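Local coordinates for protein chitooligosaccharide oxidase (PDB 6Y0R) that oxidises the C1 hydroxyl of chitooligosaccharides to the lactone with a bicovalently bound FAD, passing the electrons to molecular oxygen and releasing hydrogen peroxide, at residues E25-C30 with P61-V66; T246-L251 with S356-V361; G250-Q255 with L349-F354. All blocks are in the same frame, centred on the assembly; numbering follows the deposited sequence.

Contact 1: residues E25-C30 with P61-V66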
loop_
_atom_site.group_PDB
_atom_site.type_symbol
_atom_site.label_atom_id
_atom_site.label_comp_id
_atom_site.label_asym_id
_atom_site.label_seq_id
_atom_site.Cartn_x
_atom_site.Cartn_y
_atom_site.Cartn_z
ATOM N N GLU A 25 -30.025 15.826 -2.155
ATOM C CA GLU A 25 -29.179 15.597 -0.955
ATOM C C GLU A 25 -29.303 16.818 -0.041
ATOM O O GLU A 25 -28.918 17.935 -0.473
ATOM C CB GLU A 25 -27.706 15.372 -1.329
ATOM C CG GLU A 25 -27.468 14.331 -2.421
ATOM C CD GLU A 25 -27.700 12.878 -2.036
ATOM O OE1 GLU A 25 -27.503 12.000 -2.909
ATOM O OE2 GLU A 25 -28.073 12.625 -0.869
ATOM N N ALA A 26 -29.824 16.624 1.173
ATOM C CA ALA A 26 -29.619 17.580 2.280
ATOM C C ALA A 26 -28.099 17.713 2.482
ATOM O O ALA A 26 -27.647 18.828 2.837
ATOM C CB ALA A 26 -30.349 17.139 3.533
ATOM N N VAL A 27 -27.325 16.636 2.235
ATOM C CA VAL A 27 -25.855 16.657 2.501
ATOM C C VAL A 27 -25.205 17.627 1.506
ATOM O O VAL A 27 -24.402 18.445 1.945
ATOM C CB VAL A 27 -25.203 15.259 2.538
ATOM C CG1 VAL A 27 -25.286 14.496 1.224
ATOM C CG2 VAL A 27 -23.769 15.360 3.013
ATOM N N ASN A 28 -25.612 17.620 0.238
ATOM C CA ASN A 28 -25.068 18.571 -0.770
ATOM C C ASN A 28 -25.408 20.014 -0.370
ATOM O O ASN A 28 -24.477 20.831 -0.327
ATOM C CB ASN A 28 -25.515 18.237 -2.191
ATOM C CG ASN A 28 -24.549 17.293 -2.865
ATOM O OD1 ASN A 28 -23.410 17.681 -3.187
ATOM N ND2 ASN A 28 -24.986 16.055 -3.047
ATOM N N SER A 29 -26.662 20.322 -0.022
ATOM C CA SER A 29 -27.056 21.701 0.370
ATOM C C SER A 29 -26.308 22.099 1.646
ATOM O O SER A 29 -25.886 23.253 1.707
ATOM C CB SER A 29 -28.552 21.881 0.475
ATOM O OG SER A 29 -29.167 20.698 0.945
ATOM N N CYS A 30 -26.059 21.160 2.574
ATOM C CA CYS A 30 -25.246 21.389 3.801
ATOM C C CYS A 30 -23.848 21.837 3.371
ATOM O O CYS A 30 -23.353 22.818 3.914
ATOM C CB CYS A 30 -25.152 20.159 4.711
ATOM S SG CYS A 30 -24.218 20.452 6.242
ATOM N N PRO A 61 -20.582 8.029 -5.387
ATOM C CA PRO A 61 -20.804 8.725 -4.127
ATOM C C PRO A 61 -22.161 9.468 -4.110
ATOM O O PRO A 61 -22.672 9.776 -5.184
ATOM C CB PRO A 61 -19.644 9.701 -4.005
ATOM C CG PRO A 61 -18.576 9.121 -4.944
ATOM C CD PRO A 61 -19.329 8.441 -6.055
ATOM N N ALA A 62 -22.666 9.727 -2.909
ATOM C CA ALA A 62 -23.787 10.672 -2.686
ATOM C C ALA A 62 -23.358 12.105 -3.004
ATOM O O ALA A 62 -24.201 12.882 -3.493
ATOM C CB ALA A 62 -24.301 10.532 -1.276
ATOM N N ALA A 63 -22.099 12.461 -2.746
ATOM C CA ALA A 63 -21.548 13.816 -2.861
ATOM C C ALA A 63 -20.037 13.677 -2.921
ATOM O O ALA A 63 -19.492 12.715 -2.304
ATOM C CB ALA A 63 -21.980 14.676 -1.698
ATOM N N ILE A 64 -19.395 14.602 -3.619
ATOM C CA ILE A 64 -17.917 14.670 -3.625
ATOM C C ILE A 64 -17.527 16.054 -3.139
ATOM O O ILE A 64 -17.775 17.037 -3.895
ATOM C CB ILE A 64 -17.346 14.346 -5.014
ATOM C CG1 ILE A 64 -17.812 12.998 -5.546
ATOM C CG2 ILE A 64 -15.838 14.457 -4.963
ATOM C CD1 ILE A 64 -17.272 12.627 -6.921
ATOM N N ALA A 65 -16.957 16.145 -1.948
ATOM C CA ALA A 65 -16.380 17.392 -1.407
ATOM C C ALA A 65 -14.936 17.506 -1.923
ATOM O O ALA A 65 -14.224 16.465 -1.976
ATOM C CB ALA A 65 -16.421 17.429 0.096
ATOM N N VAL A 66 -14.518 18.716 -2.319
ATOM C CA VAL A 66 -13.175 18.959 -2.901
ATOM C C VAL A 66 -12.502 20.078 -2.129
ATOM O O VAL A 66 -12.242 21.175 -2.636
ATOM C CB VAL A 66 -13.217 19.192 -4.414
ATOM C CG1 VAL A 66 -11.802 19.169 -4.960
ATOM C CG2 VAL A 66 -14.055 18.172 -5.156
HETATM O O HOH W 1 -21.156 16.676 -4.642
#
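Asn28 and the methyl group of Ala63 meet amide to methyl, where the first helix of the modelled chain meets the start of strand 63-65. Both polar ends of the amide lie at the methyl, with Asn28 ND2 and Ala63 CB 3.6 Å apart. The amide is put to polar use on both sides. Asn28 ND2 donates to Ala62 O at 3.3 Å, a long and bent bond with an N-H...O angle of 137°; the acceptor lies close to the amide plane, whereas the donor is tilted 28° from the carbonyl plane of Ala62. Asn28 OD1 lies 2.9 Å from a water that can donate to it, though the water's protons have other acceptors in reach. That water accepts from Ile64 N, also at 2.9 Å, so the amide links to two successive peptide units, which probably limits its rotation. Glu25, bent at its second torsion (chi2 -71°), runs beside Ala62 as modelled, OE1 3.9 Å from Ala62 CB, but is poorly ordered. Val27 adds a looser apolar contact, CG1 to Ala63 CB at 4.4 Å. Next to this, Cys30 ties helix 26-33 to helix 70-83 through its disulfide with Cys79, and His83 of that helix touches Ala26 and Cys30. Strand 63-65, within the FAD-binding region, lies between strands 38-39 and 108-111 of a mixed sheet, with Ile64 touching Trp46 of helix 44-50.

Contact 2: residues T246-L251 with S356-V361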
loop_
_atom_site.group_PDB
_atom_site.type_symbol
_atom_site.label_atom_id
_atom_site.label_comp_id
_atom_site.label_asym_id
_atom_site.label_seq_id
_atom_site.Cartn_x
_atom_site.Cartn_y
_atom_site.Cartn_z
ATOM N N THR A 246 13.546 -26.902 -10.856
ATOM C CA THR A 246 14.563 -25.988 -10.320
ATOM C C THR A 246 13.898 -24.889 -9.497
ATOM O O THR A 246 14.567 -24.390 -8.606
ATOM C CB THR A 246 15.421 -25.394 -11.426
ATOM O OG1 THR A 246 14.614 -24.853 -12.469
ATOM C CG2 THR A 246 16.317 -26.458 -12.044
ATOM N N ALA A 247 12.637 -24.557 -9.785
ATOM C CA ALA A 247 12.005 -23.387 -9.108
ATOM C C ALA A 247 11.824 -23.622 -7.610
ATOM O O ALA A 247 12.034 -22.695 -6.833
ATOM C CB ALA A 247 10.697 -22.986 -9.741
ATOM N N PRO A 248 11.356 -24.787 -7.112
ATOM C CA PRO A 248 11.169 -24.914 -5.664
ATOM C C PRO A 248 12.426 -24.629 -4.840
ATOM O O PRO A 248 12.388 -23.887 -3.922
ATOM C CB PRO A 248 10.654 -26.351 -5.484
ATOM C CG PRO A 248 10.012 -26.654 -6.821
ATOM C CD PRO A 248 10.896 -25.978 -7.856
ATOM N N GLN A 249 13.568 -25.206 -5.214
ATOM C CA GLN A 249 14.799 -24.991 -4.443
ATOM C C GLN A 249 15.307 -23.575 -4.687
ATOM O O GLN A 249 15.835 -23.024 -3.737
ATOM C CB GLN A 249 15.914 -25.959 -4.832
ATOM C CG GLN A 249 17.130 -25.821 -3.935
ATOM C CD GLN A 249 16.924 -26.434 -2.583
ATOM O OE1 GLN A 249 16.499 -27.585 -2.463
ATOM N NE2 GLN A 249 17.200 -25.666 -1.549
ATOM N N GLY A 250 15.110 -23.013 -5.879
ATOM C CA GLY A 250 15.469 -21.614 -6.164
ATOM C C GLY A 250 14.680 -20.660 -5.261
ATOM O O GLY A 250 15.277 -19.760 -4.628
ATOM N N LEU A 251 13.365 -20.845 -5.130
ATOM C CA LEU A 251 12.545 -19.965 -4.235
ATOM C C LEU A 251 12.946 -20.145 -2.777
ATOM O O LEU A 251 13.090 -19.153 -2.036
ATOM C CB LEU A 251 11.059 -20.295 -4.411
ATOM C CG LEU A 251 10.478 -20.000 -5.783
ATOM C CD1 LEU A 251 9.111 -20.656 -5.945
ATOM C CD2 LEU A 251 10.403 -18.514 -6.033
ATOM N N SER A 356 4.476 -27.182 -3.665
ATOM C CA SER A 356 3.010 -27.077 -3.899
ATOM C C SER A 356 2.722 -25.858 -4.756
ATOM O O SER A 356 1.967 -25.923 -5.716
ATOM C CB SER A 356 2.224 -26.986 -2.625
ATOM O OG SER A 356 2.499 -28.117 -1.825
ATOM N N PHE A 357 3.315 -24.724 -4.369
ATOM C CA PHE A 357 3.183 -23.449 -5.096
ATOM C C PHE A 357 3.639 -23.601 -6.546
ATOM O O PHE A 357 2.930 -23.234 -7.484
ATOM C CB PHE A 357 3.963 -22.392 -4.316
ATOM C CG PHE A 357 4.057 -21.063 -4.990
ATOM C CD1 PHE A 357 2.931 -20.325 -5.265
ATOM C CD2 PHE A 357 5.293 -20.505 -5.270
ATOM C CE1 PHE A 357 3.029 -19.088 -5.883
ATOM C CE2 PHE A 357 5.389 -19.267 -5.879
ATOM C CZ PHE A 357 4.250 -18.566 -6.194
ATOM N N VAL A 358 4.867 -24.086 -6.755
ATOM C CA VAL A 358 5.457 -24.234 -8.112
ATOM C C VAL A 358 4.593 -25.227 -8.930
ATOM O O VAL A 358 4.387 -24.980 -10.112
ATOM C CB VAL A 358 6.919 -24.690 -7.997
ATOM C CG1 VAL A 358 7.427 -25.160 -9.338
ATOM C CG2 VAL A 358 7.822 -23.602 -7.411
ATOM N N ASN A 359 4.115 -26.307 -8.303
ATOM C CA ASN A 359 3.186 -27.282 -8.959
ATOM C C ASN A 359 1.946 -26.553 -9.503
ATOM O O ASN A 359 1.590 -26.762 -10.684
ATOM C CB ASN A 359 2.869 -28.431 -7.996
ATOM C CG ASN A 359 4.056 -29.362 -7.802
ATOM O OD1 ASN A 359 5.115 -29.192 -8.432
ATOM N ND2 ASN A 359 3.887 -30.358 -6.946
ATOM N N PHE A 360 1.331 -25.658 -8.722
ATOM C CA PHE A 360 0.157 -24.869 -9.157
ATOM C C PHE A 360 0.580 -23.948 -10.302
ATOM O O PHE A 360 -0.089 -23.869 -11.346
ATOM C CB PHE A 360 -0.459 -24.087 -7.996
ATOM C CG PHE A 360 -1.725 -23.371 -8.381
ATOM C CD1 PHE A 360 -1.680 -22.176 -9.094
ATOM C CD2 PHE A 360 -2.964 -23.934 -8.112
ATOM C CE1 PHE A 360 -2.846 -21.536 -9.488
ATOM C CE2 PHE A 360 -4.125 -23.282 -8.488
ATOM C CZ PHE A 360 -4.061 -22.109 -9.196
ATOM N N VAL A 361 1.706 -23.246 -10.132
ATOM C CA VAL A 361 2.174 -22.282 -11.159
ATOM C C VAL A 361 2.465 -23.028 -12.473
ATOM O O VAL A 361 2.147 -22.477 -13.532
ATOM C CB VAL A 361 3.424 -21.540 -10.662
ATOM C CG1 VAL A 361 4.141 -20.820 -11.785
ATOM C CG2 VAL A 361 3.040 -20.582 -9.547
#
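Two helices that pack on the seven-stranded antiparallel sheet, 247-260 and 351-367, meet here through Val358, which sits against Ala247, Pro248 and Leu251. The short segments run closer to antiparallel than parallel, at 131°, with their axes 9.6 Å apart, and the interface is wholly apolar. The CG2 branch of Val358 does most of the touching: it reaches Ala247 CB at 3.8 Å, Pro248 CG at 3.8 Å and Leu251 CD1 at 3.5 Å. CG1, anti to the backbone N (chi1 166°), also lies against the proline ring, 3.9 Å from Pro248 CD. The Pro248 and Val358 side chains cross at about a right angle. The CD1 methyl of Leu251 touches both Val358 and Phe357, coming to the edge of the Phe357 ring, 3.9 Å from Phe357 CD2 and near the ring plane, while Val361 CG2 of the same helix lies over one face of that ring. Beneath the pair, Tyr276 of strand 275-283 touches Ala247 and Val358, and strand 371-378 supplies Met376 to Leu251 and Leu374 to Phe357. Helix 420-433 places Ser431 and Ile432 against Phe357.

Contact 3: residues G250-Q255 with L349-F354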
loop_
_atom_site.group_PDB
_atom_site.type_symbol
_atom_site.label_atom_id
_atom_site.label_comp_id
_atom_site.label_asym_id
_atom_site.label_seq_id
_atom_site.Cartn_x
_atom_site.Cartn_y
_atom_site.Cartn_z
ATOM N N GLY A 250 15.110 -23.013 -5.879
ATOM C CA GLY A 250 15.469 -21.614 -6.164
ATOM C C GLY A 250 14.680 -20.660 -5.261
ATOM O O GLY A 250 15.277 -19.760 -4.628
ATOM N N LEU A 251 13.365 -20.845 -5.130
ATOM C CA LEU A 251 12.545 -19.965 -4.235
ATOM C C LEU A 251 12.946 -20.145 -2.777
ATOM O O LEU A 251 13.090 -19.153 -2.036
ATOM C CB LEU A 251 11.059 -20.295 -4.411
ATOM C CG LEU A 251 10.478 -20.000 -5.783
ATOM C CD1 LEU A 251 9.111 -20.656 -5.945
ATOM C CD2 LEU A 251 10.403 -18.514 -6.033
ATOM N N TYR A 252 13.214 -21.390 -2.383
ATOM C CA TYR A 252 13.628 -21.665 -0.999
ATOM C C TYR A 252 14.976 -21.000 -0.730
ATOM O O TYR A 252 15.158 -20.375 0.297
ATOM C CB TYR A 252 13.682 -23.166 -0.739
ATOM C CG TYR A 252 14.009 -23.504 0.696
ATOM C CD1 TYR A 252 13.033 -23.458 1.670
ATOM C CD2 TYR A 252 15.282 -23.884 1.077
ATOM C CE1 TYR A 252 13.323 -23.778 2.985
ATOM C CE2 TYR A 252 15.600 -24.167 2.390
ATOM C CZ TYR A 252 14.601 -24.164 3.340
ATOM O OH TYR A 252 14.889 -24.453 4.643
ATOM N N ASP A 253 15.909 -21.087 -1.672
ATOM C CA ASP A 253 17.252 -20.490 -1.509
ATOM C C ASP A 253 17.140 -18.972 -1.475
ATOM O O ASP A 253 17.814 -18.332 -0.662
ATOM C CB ASP A 253 18.191 -20.895 -2.622
ATOM C CG ASP A 253 18.631 -22.349 -2.544
ATOM O OD1 ASP A 253 18.499 -22.963 -1.438
ATOM O OD2 ASP A 253 19.076 -22.845 -3.599
ATOM N N PHE A 254 16.237 -18.416 -2.278
ATOM C CA PHE A 254 15.950 -16.965 -2.245
ATOM C C PHE A 254 15.490 -16.571 -0.843
ATOM O O PHE A 254 15.978 -15.613 -0.231
ATOM C CB PHE A 254 14.887 -16.656 -3.303
ATOM C CG PHE A 254 14.489 -15.206 -3.456
ATOM C CD1 PHE A 254 15.329 -14.284 -4.044
ATOM C CD2 PHE A 254 13.251 -14.785 -3.024
ATOM C CE1 PHE A 254 14.933 -12.963 -4.190
ATOM C CE2 PHE A 254 12.847 -13.462 -3.179
ATOM C CZ PHE A 254 13.702 -12.544 -3.745
ATOM N N GLN A 255 14.463 -17.260 -0.336
ATOM C CA GLN A 255 13.948 -16.999 1.019
ATOM C C GLN A 255 15.069 -17.099 2.077
ATOM O O GLN A 255 15.146 -16.225 2.950
ATOM C CB GLN A 255 12.832 -17.989 1.303
ATOM C CG GLN A 255 12.471 -18.043 2.769
ATOM C CD GLN A 255 11.493 -19.145 3.082
ATOM O OE1 GLN A 255 11.869 -20.283 3.418
ATOM N NE2 GLN A 255 10.239 -18.847 2.893
ATOM N N LEU A 349 8.513 -20.381 4.565
ATOM C CA LEU A 349 7.873 -21.584 3.999
ATOM C C LEU A 349 8.878 -22.729 3.933
ATOM O O LEU A 349 10.080 -22.484 3.825
ATOM C CB LEU A 349 7.353 -21.240 2.612
ATOM C CG LEU A 349 6.380 -20.054 2.564
ATOM C CD1 LEU A 349 5.972 -19.777 1.148
ATOM C CD2 LEU A 349 5.166 -20.307 3.419
ATOM N N THR A 350 8.370 -23.942 3.928
ATOM C CA THR A 350 9.223 -25.119 3.749
ATOM C C THR A 350 9.438 -25.337 2.255
ATOM O O THR A 350 8.603 -24.907 1.427
ATOM C CB THR A 350 8.562 -26.350 4.390
ATOM O OG1 THR A 350 7.358 -26.580 3.682
ATOM C CG2 THR A 350 8.306 -26.101 5.858
ATOM N N LEU A 351 10.321 -26.076 1.999
ATOM C CA LEU A 351 10.572 -26.459 0.588
ATOM C C LEU A 351 9.372 -27.263 0.080
ATOM O O LEU A 351 8.938 -27.043 -1.031
ATOM C CB LEU A 351 11.853 -27.297 0.507
ATOM C CG LEU A 351 12.270 -27.864 -0.855
ATOM C CD1 LEU A 351 12.571 -26.719 -1.833
ATOM C CD2 LEU A 351 13.431 -28.840 -0.802
ATOM N N ALA A 352 8.748 -28.066 0.775
ATOM C CA ALA A 352 7.516 -28.778 0.359
ATOM C C ALA A 352 6.414 -27.769 0.009
ATOM O O ALA A 352 5.697 -27.963 -0.972
ATOM C CB ALA A 352 7.101 -29.718 1.467
ATOM N N GLU A 353 6.249 -26.696 0.795
ATOM C CA GLU A 353 5.274 -25.621 0.476
ATOM C C GLU A 353 5.665 -24.936 -0.837
ATOM O O GLU A 353 4.806 -24.682 -1.668
ATOM C CB GLU A 353 5.197 -24.644 1.642
ATOM C CG GLU A 353 4.427 -25.242 2.810
ATOM C CD GLU A 353 4.614 -24.649 4.198
ATOM O OE1 GLU A 353 5.608 -23.918 4.457
ATOM O OE2 GLU A 353 3.758 -24.986 5.066
ATOM N N PHE A 354 6.957 -24.676 -1.072
ATOM C CA PHE A 354 7.340 -24.073 -2.364
ATOM C C PHE A 354 7.028 -25.059 -3.496
ATOM O O PHE A 354 6.630 -24.628 -4.579
ATOM C CB PHE A 354 8.800 -23.630 -2.376
ATOM C CG PHE A 354 9.056 -22.330 -1.660
ATOM C CD1 PHE A 354 8.449 -21.164 -2.110
ATOM C CD2 PHE A 354 9.879 -22.255 -0.538
ATOM C CE1 PHE A 354 8.700 -19.953 -1.483
ATOM C CE2 PHE A 354 10.128 -21.032 0.082
ATOM C CZ PHE A 354 9.545 -19.885 -0.392
#
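Tyr252 and Leu351 bring the backbones nearest, with CA atoms 5.9 Å apart, where the middle of helix 247-260 passes the first turn of helix 351-367. Phe354, pointing toward helix 247-260, packs against its Leu251-Tyr252 turn. Leu251 CB lies over one face of its ring, 3.9 Å from the centroid and 25° off the normal, a CH-pi contact; the backbone N of Tyr252 sits above the same face, and Leu349 CB covers the opposite one. The ring is thus covered on both faces, by the facing helix and by Leu349 just before its own helix. Tyr252 CG is anti to the backbone N (chi1 -176°), which carries its ring out along the start of helix 351-367: Leu351 CB lies over one face, offset toward the rim, and Leu349 O is in plane at the edge, 3.6 Å from Tyr252 CE1. The amide of Gln255 approaches the edge of the Phe354 ring, their planes 55° apart. The helix start is fixed by a capping box, in which Thr350 OG1 accepts from Glu353 N at 3.1 Å and Thr350 N donates to Glu353 OE1 at 2.8 Å. Met376 of strand 371-378 also touches Phe354, and Leu403 of strand 403-411 touches Gln255 and Leu349.

Contact 1 lies on the opposite side of the chain's centre from the other two, with centres about 51 Å from contact 2 and 52 Å from contact 3. It comes first along the chain and joins the N-terminal helix to the mixed sheet of the FAD-binding region. Contacts 2 and 3 follow as neighbours, centres about 8 Å apart. They share Gly250 and Leu251 and extend one interface between helices 247-260 and 351-367, with contact 3 at the start of the second helix and contact 2 further along it. Both helices lie on the seven-stranded antiparallel sheet, so these two contacts lie within the helical layer on that sheet, whereas contact 1 belongs to the FAD-binding part.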